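Local coordinates for probable cell division protein WhiA (Thermotoga maritima, PDB 3HYI), which probably takes part in cell division and chromosome segregation, and joins a degenerate LAGLIDADG homing endonuclease domain to a C-terminal helix-turn-helix domain for DNA binding, at residues V20-R25 / M66-K71; R227-I232 / L253-N258. One frame throughout, in Å; residues are numbered along the deposited sequence.

Contact 1: V20-R25 / M66-K71; sequences VPFGSR and MKYLSK
Within the degenerate LAGLIDADG domain, the loop leading into helix 25-39 meets the C-terminal end of helix 56-68, and Tyr-68 and Leu-69 reach across to it. With CG anti to the backbone N (chi1 179°), the Tyr-68 ring is carried away from its own backbone and over to the loop, where the ring carbon CD2 comes to 3.5 Å from Phe-22 CB. The two aromatic planes meet obliquely, inclined at 43°, with centroids 5.5 Å apart. At the far end of the ring, Tyr-68 OH lies 3.4 Å from Arg-25 N, but the angle is too poor for a hydrogen bond. A water serves the hydroxyl instead: it stands 2.7 Å from Tyr-68 OH and donates to Phe-22 O. Beyond the ring, the extended Arg-25 chain crosses Leu-69 at about a right angle, and Leu-69 CD2 sits over one guanidinium face, 3.7 Å from Arg-25 NH1. Val-28 of helix 25-39 touches Phe-22, Tyr-68 and Leu-69. With no direct hydrogen bond between the segments, cohesion rests on van der Waals contact and one bridging water, which ties the tyrosine hydroxyl to the loop backbone.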
loop_
_atom_site.group_PDB
_atom_site.type_symbol
_atom_site.label_atom_id
_atom_site.label_comp_id
_atom_site.label_asym_id
_atom_site.label_seq_id
_atom_site.Cartn_x
_atom_site.Cartn_y
_atom_site.Cartn_z
ATOM N N VAL A 20 -14.907 -21.835 -3.366
ATOM C CA VAL A 20 -14.273 -22.342 -2.146
ATOM C C VAL A 20 -15.185 -23.409 -1.514
ATOM O O VAL A 20 -16.403 -23.277 -1.567
ATOM C CB VAL A 20 -13.998 -21.189 -1.140
ATOM C CG1 VAL A 20 -13.730 -21.723 0.267
ATOM C CG2 VAL A 20 -12.829 -20.339 -1.621
ATOM N N PRO A 21 -14.605 -24.483 -0.942
ATOM C CA PRO A 21 -15.423 -25.551 -0.348
ATOM C C PRO A 21 -16.503 -25.111 0.657
ATOM O O PRO A 21 -16.380 -24.068 1.298
ATOM C CB PRO A 21 -14.385 -26.430 0.358
ATOM C CG PRO A 21 -13.142 -26.224 -0.410
ATOM C CD PRO A 21 -13.165 -24.791 -0.847
ATOM N N PHE A 22 -17.552 -25.920 0.767
ATOM C CA PHE A 22 -18.593 -25.742 1.779
ATOM C C PHE A 22 -18.304 -26.734 2.904
ATOM O O PHE A 22 -18.634 -27.917 2.804
ATOM C CB PHE A 22 -19.981 -25.976 1.171
ATOM C CG PHE A 22 -20.205 -25.233 -0.116
ATOM C CD1 PHE A 22 -20.536 -23.885 -0.113
ATOM C CD2 PHE A 22 -20.067 -25.881 -1.334
ATOM C CE1 PHE A 22 -20.734 -23.202 -1.308
ATOM C CE2 PHE A 22 -20.264 -25.204 -2.529
ATOM C CZ PHE A 22 -20.596 -23.864 -2.513
ATOM N N GLY A 23 -17.661 -26.241 3.960
ATOM C CA GLY A 23 -17.126 -27.085 5.032
ATOM C C GLY A 23 -18.156 -27.986 5.675
ATOM O O GLY A 23 -17.911 -29.175 5.903
ATOM N N SER A 24 -19.311 -27.400 5.960
ATOM C CA SER A 24 -20.419 -28.088 6.591
ATOM C C SER A 24 -21.620 -27.171 6.488
ATOM O O SER A 24 -21.497 -26.016 6.082
ATOM C CB SER A 24 -20.117 -28.383 8.063
ATOM O OG SER A 24 -19.841 -27.188 8.780
ATOM N N ARG A 25 -22.776 -27.689 6.868
ATOM C CA ARG A 25 -24.006 -26.912 6.878
ATOM C C ARG A 25 -23.901 -25.674 7.779
ATOM O O ARG A 25 -24.439 -24.613 7.468
ATOM C CB ARG A 25 -25.136 -27.808 7.362
ATOM C CG ARG A 25 -26.469 -27.157 7.298
ATOM C CD ARG A 25 -27.541 -28.062 7.823
ATOM N NE ARG A 25 -28.702 -27.247 8.149
ATOM C CZ ARG A 25 -29.662 -26.908 7.292
ATOM N NH1 ARG A 25 -29.650 -27.342 6.031
ATOM N NH2 ARG A 25 -30.656 -26.134 7.711
ATOM N N MET A 66 -27.161 -21.010 -1.297
ATOM C CA MET A 66 -28.586 -21.355 -1.319
ATOM C C MET A 66 -28.847 -22.708 -1.983
ATOM O O MET A 66 -29.779 -23.421 -1.608
ATOM C CB MET A 66 -29.387 -20.261 -2.030
ATOM C CG MET A 66 -29.444 -18.943 -1.272
ATOM S SD MET A 66 -30.167 -19.089 0.376
ATOM C CE MET A 66 -31.915 -19.081 -0.020
ATOM N N LYS A 67 -28.020 -23.044 -2.969
ATOM C CA LYS A 67 -28.079 -24.340 -3.642
ATOM C C LYS A 67 -27.622 -25.463 -2.709
ATOM O O LYS A 67 -28.229 -26.533 -2.678
ATOM C CB LYS A 67 -27.207 -24.304 -4.897
ATOM C CG LYS A 67 -27.034 -25.627 -5.627
ATOM C CD LYS A 67 -26.059 -25.451 -6.785
ATOM C CE LYS A 67 -25.518 -26.777 -7.288
ATOM N NZ LYS A 67 -26.483 -27.463 -8.184
ATOM N N TYR A 68 -26.547 -25.214 -1.963
ATOM C CA TYR A 68 -26.067 -26.165 -0.961
ATOM C C TYR A 68 -27.173 -26.499 0.042
ATOM O O TYR A 68 -27.342 -27.658 0.418
ATOM C CB TYR A 68 -24.834 -25.615 -0.226
ATOM C CG TYR A 68 -24.291 -26.549 0.843
ATOM C CD1 TYR A 68 -24.916 -26.656 2.086
ATOM C CD2 TYR A 68 -23.157 -27.326 0.612
ATOM C CE1 TYR A 68 -24.434 -27.511 3.062
ATOM C CE2 TYR A 68 -22.664 -28.186 1.595
ATOM C CZ TYR A 68 -23.310 -28.270 2.815
ATOM O OH TYR A 68 -22.836 -29.111 3.793
ATOM N N LEU A 69 -27.918 -25.476 0.460
ATOM C CA LEU A 69 -28.987 -25.620 1.454
ATOM C C LEU A 69 -30.335 -26.060 0.857
ATOM O O LEU A 69 -31.280 -26.313 1.597
ATOM C CB LEU A 69 -29.169 -24.299 2.215
ATOM C CG LEU A 69 -27.967 -23.832 3.049
ATOM C CD1 LEU A 69 -28.071 -22.346 3.405
ATOM C CD2 LEU A 69 -27.818 -24.684 4.307
ATOM N N SER A 70 -30.414 -26.152 -0.471
ATOM C CA SER A 70 -31.655 -26.482 -1.186
ATOM C C SER A 70 -32.773 -25.476 -0.890
ATOM O O SER A 70 -33.917 -25.858 -0.623
ATOM C CB SER A 70 -32.117 -27.913 -0.873
ATOM O OG SER A 70 -31.093 -28.853 -1.148
ATOM N N LYS A 71 -32.427 -24.191 -0.946
ATOM C CA LYS A 71 -33.381 -23.110 -0.718
ATOM C C LYS A 71 -33.557 -22.292 -2.002
ATOM O O LYS A 71 -32.570 -21.927 -2.642
ATOM C CB LYS A 71 -32.895 -22.211 0.417
ATOM C CG LYS A 71 -32.849 -22.893 1.786
ATOM C CD LYS A 71 -34.211 -22.913 2.452
ATOM C CE LYS A 71 -34.137 -23.472 3.871
ATOM N NZ LYS A 71 -33.923 -24.951 3.901
HETATM O O HOH W 1 -20.312 -29.891 3.417
#

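Contact 2: R227-I232 / L253-N258; sequences RQIRAI and LVRLRN
Gln-228 OE1 meets the Arg-255 guanidinium edge-on, within its plane, and the amide of Gln-228 is turned only 21° from that plane, so the two flat groups lie nearly coplanar. The bond from Arg-255 NH1 to Gln-228 OE1 measures 2.9 Å with an N-H...O angle of 159°, and the donor lies in the carbonyl plane. Arg-255 NH2 donates to Asn-258 O at 2.9 Å, on a lone pair of that carbonyl, the oxygen somewhat tilted from the guanidinium plane; it also donates to Leu-261 O. Folded at its second and third torsions, the arginine chain brings its end to where it can serve the partner helix and the backbone following its own helix together. These bonds fix the rotation of the guanidinium in a buried setting. Replacing Arg-255 with a leucine would probably leave Gln-228 OE1 without its donor and remove the side-chain hold on the carbonyls of Asn-258 and Leu-261. The contact belongs to the C-terminal helix-turn-helix domain, where long helix 207-238 packs against helix 246-257; the local axes approach to 9.8 Å and cross at -117°. Helices 263-268 and 274-288 adjoin it, Leu-263 and Leu-281 touching Gln-228. Next to the polar pair, Ile-232 crosses the arginine at about a right angle, its CD1 3.4 Å from Arg-255 CG. Ile-232 and Leu-256 pass alongside each other, running in opposite directions, with Ile-232 CG2 coming to 3.8 Å from Leu-256 CD1. Ile-229 adds a more distant apolar touch, Ile-229 CG2 to Leu-256 CD1 at 4.3 Å. Where helix 246-257 ends, Asn-258 ND2 turns back to Val-254 O, 2.8 Å away and on a lone pair of that carbonyl.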
loop_
_atom_site.group_PDB
_atom_site.type_symbol
_atom_site.label_atom_id
_atom_site.label_comp_id
_atom_site.label_asym_id
_atom_site.label_seq_id
_atom_site.Cartn_x
_atom_site.Cartn_y
_atom_site.Cartn_z
ATOM N N ARG A 227 42.281 19.363 -5.671
ATOM C CA ARG A 227 42.642 19.600 -7.063
ATOM C C ARG A 227 42.370 21.045 -7.471
ATOM O O ARG A 227 43.090 21.611 -8.294
ATOM C CB ARG A 227 41.821 18.659 -7.944
ATOM C CG ARG A 227 42.477 18.212 -9.223
ATOM C CD ARG A 227 41.820 16.930 -9.738
ATOM N NE ARG A 227 40.971 17.171 -10.903
ATOM N N GLN A 228 41.323 21.631 -6.896
ATOM C CA GLN A 228 41.006 23.034 -7.129
ATOM C C GLN A 228 42.077 23.904 -6.489
ATOM O O GLN A 228 42.647 24.787 -7.136
ATOM C CB GLN A 228 39.644 23.382 -6.535
ATOM C CG GLN A 228 38.476 22.657 -7.183
ATOM C CD GLN A 228 37.280 22.538 -6.265
ATOM O OE1 GLN A 228 37.166 23.268 -5.287
ATOM N NE2 GLN A 228 36.381 21.616 -6.577
ATOM N N ILE A 229 42.348 23.637 -5.215
ATOM C CA ILE A 229 43.353 24.377 -4.462
ATOM C C ILE A 229 44.708 24.302 -5.167
ATOM O O ILE A 229 45.336 25.332 -5.408
ATOM C CB ILE A 229 43.469 23.861 -3.011
ATOM C CG1 ILE A 229 42.182 24.156 -2.234
ATOM C CG2 ILE A 229 44.646 24.511 -2.299
ATOM C CD1 ILE A 229 42.112 23.470 -0.885
ATOM N N ARG A 230 45.130 23.091 -5.528
ATOM C CA ARG A 230 46.399 22.882 -6.236
ATOM C C ARG A 230 46.478 23.678 -7.546
ATOM O O ARG A 230 47.502 24.299 -7.839
ATOM C CB ARG A 230 46.615 21.393 -6.523
ATOM C CG ARG A 230 48.026 21.051 -6.976
ATOM N N ALA A 231 45.397 23.659 -8.323
ATOM C CA ALA A 231 45.330 24.408 -9.586
ATOM C C ALA A 231 45.471 25.916 -9.365
ATOM O O ALA A 231 46.169 26.599 -10.109
ATOM C CB ALA A 231 44.022 24.106 -10.313
ATOM N N ILE A 232 44.803 26.424 -8.334
ATOM C CA ILE A 232 44.874 27.840 -7.981
ATOM C C ILE A 232 46.280 28.235 -7.522
ATOM O O ILE A 232 46.760 29.320 -7.854
ATOM C CB ILE A 232 43.852 28.187 -6.876
ATOM C CG1 ILE A 232 42.426 28.039 -7.416
ATOM C CG2 ILE A 232 44.056 29.603 -6.370
ATOM C CD1 ILE A 232 41.382 28.009 -6.344
ATOM N N LEU A 253 40.199 33.218 -5.715
ATOM C CA LEU A 253 40.402 33.838 -4.404
ATOM C C LEU A 253 39.468 33.269 -3.331
ATOM O O LEU A 253 39.913 32.925 -2.237
ATOM C CB LEU A 253 40.213 35.357 -4.490
ATOM C CG LEU A 253 41.291 36.153 -5.231
ATOM C CD1 LEU A 253 40.909 37.622 -5.283
ATOM C CD2 LEU A 253 42.654 35.977 -4.579
ATOM N N VAL A 254 38.180 33.176 -3.648
ATOM C CA VAL A 254 37.181 32.675 -2.699
ATOM C C VAL A 254 37.450 31.221 -2.288
ATOM O O VAL A 254 37.324 30.876 -1.114
ATOM C CB VAL A 254 35.738 32.833 -3.258
ATOM C CG1 VAL A 254 34.770 31.908 -2.551
ATOM C CG2 VAL A 254 35.278 34.278 -3.119
ATOM N N ARG A 255 37.828 30.381 -3.250
ATOM C CA ARG A 255 38.225 29.002 -2.956
ATOM C C ARG A 255 39.446 28.964 -2.030
ATOM O O ARG A 255 39.465 28.222 -1.050
ATOM C CB ARG A 255 38.535 28.243 -4.251
ATOM C CG ARG A 255 39.118 26.834 -4.067
ATOM C CD ARG A 255 38.050 25.780 -3.796
ATOM N NE ARG A 255 37.555 25.793 -2.422
ATOM C CZ ARG A 255 36.617 24.978 -1.943
ATOM N NH1 ARG A 255 36.037 24.066 -2.715
ATOM N NH2 ARG A 255 36.252 25.080 -0.677
ATOM N N LEU A 256 40.456 29.766 -2.354
ATOM C CA LEU A 256 41.723 29.761 -1.622
ATOM C C LEU A 256 41.553 30.293 -0.200
ATOM O O LEU A 256 42.212 29.821 0.729
ATOM C CB LEU A 256 42.778 30.587 -2.375
ATOM C CG LEU A 256 44.239 30.197 -2.154
ATOM C CD1 LEU A 256 44.499 28.790 -2.684
ATOM C CD2 LEU A 256 45.166 31.196 -2.827
ATOM N N ARG A 257 40.662 31.268 -0.038
ATOM C CA ARG A 257 40.388 31.860 1.269
ATOM C C ARG A 257 39.385 31.038 2.080
ATOM O O ARG A 257 39.315 31.177 3.303
ATOM C CB ARG A 257 39.888 33.298 1.106
ATOM C CG ARG A 257 40.950 34.251 0.563
ATOM C CD ARG A 257 40.429 35.673 0.426
ATOM N NE ARG A 257 41.394 36.540 -0.250
ATOM N N ASN A 258 38.612 30.191 1.399
ATOM C CA ASN A 258 37.608 29.346 2.053
ATOM C C ASN A 258 37.721 27.906 1.572
ATOM O O ASN A 258 36.898 27.450 0.786
ATOM C CB ASN A 258 36.194 29.859 1.761
ATOM C CG ASN A 258 36.010 31.317 2.123
ATOM O OD1 ASN A 258 35.529 31.638 3.209
ATOM N ND2 ASN A 258 36.388 32.210 1.212
#

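How the contacts relate
From the N terminus, contact 1 closes first: 40 residues separate 20-25 from 66-71, and they hold the rest of helix 25-39, strands 40-43 and 48-53, and most of helix 56-68. The chain then completes the first antiparallel sheet, builds the second, and enters helix 207-238. Contact 2 opens there and closes a shorter, 20-residue loop on helix 246-257. The loops follow in series, neither nesting nor crossing. The centres of contacts 1 and 2 are about 84 Å apart, their nearest atoms about 65 Å, on opposite sides of the chain's centre. Contact 1 joins the loop before helix 25-39 to the end of helix 56-68 in the LAGLIDADG-like region; contact 2 joins two helices of the helix-turn-helix domain.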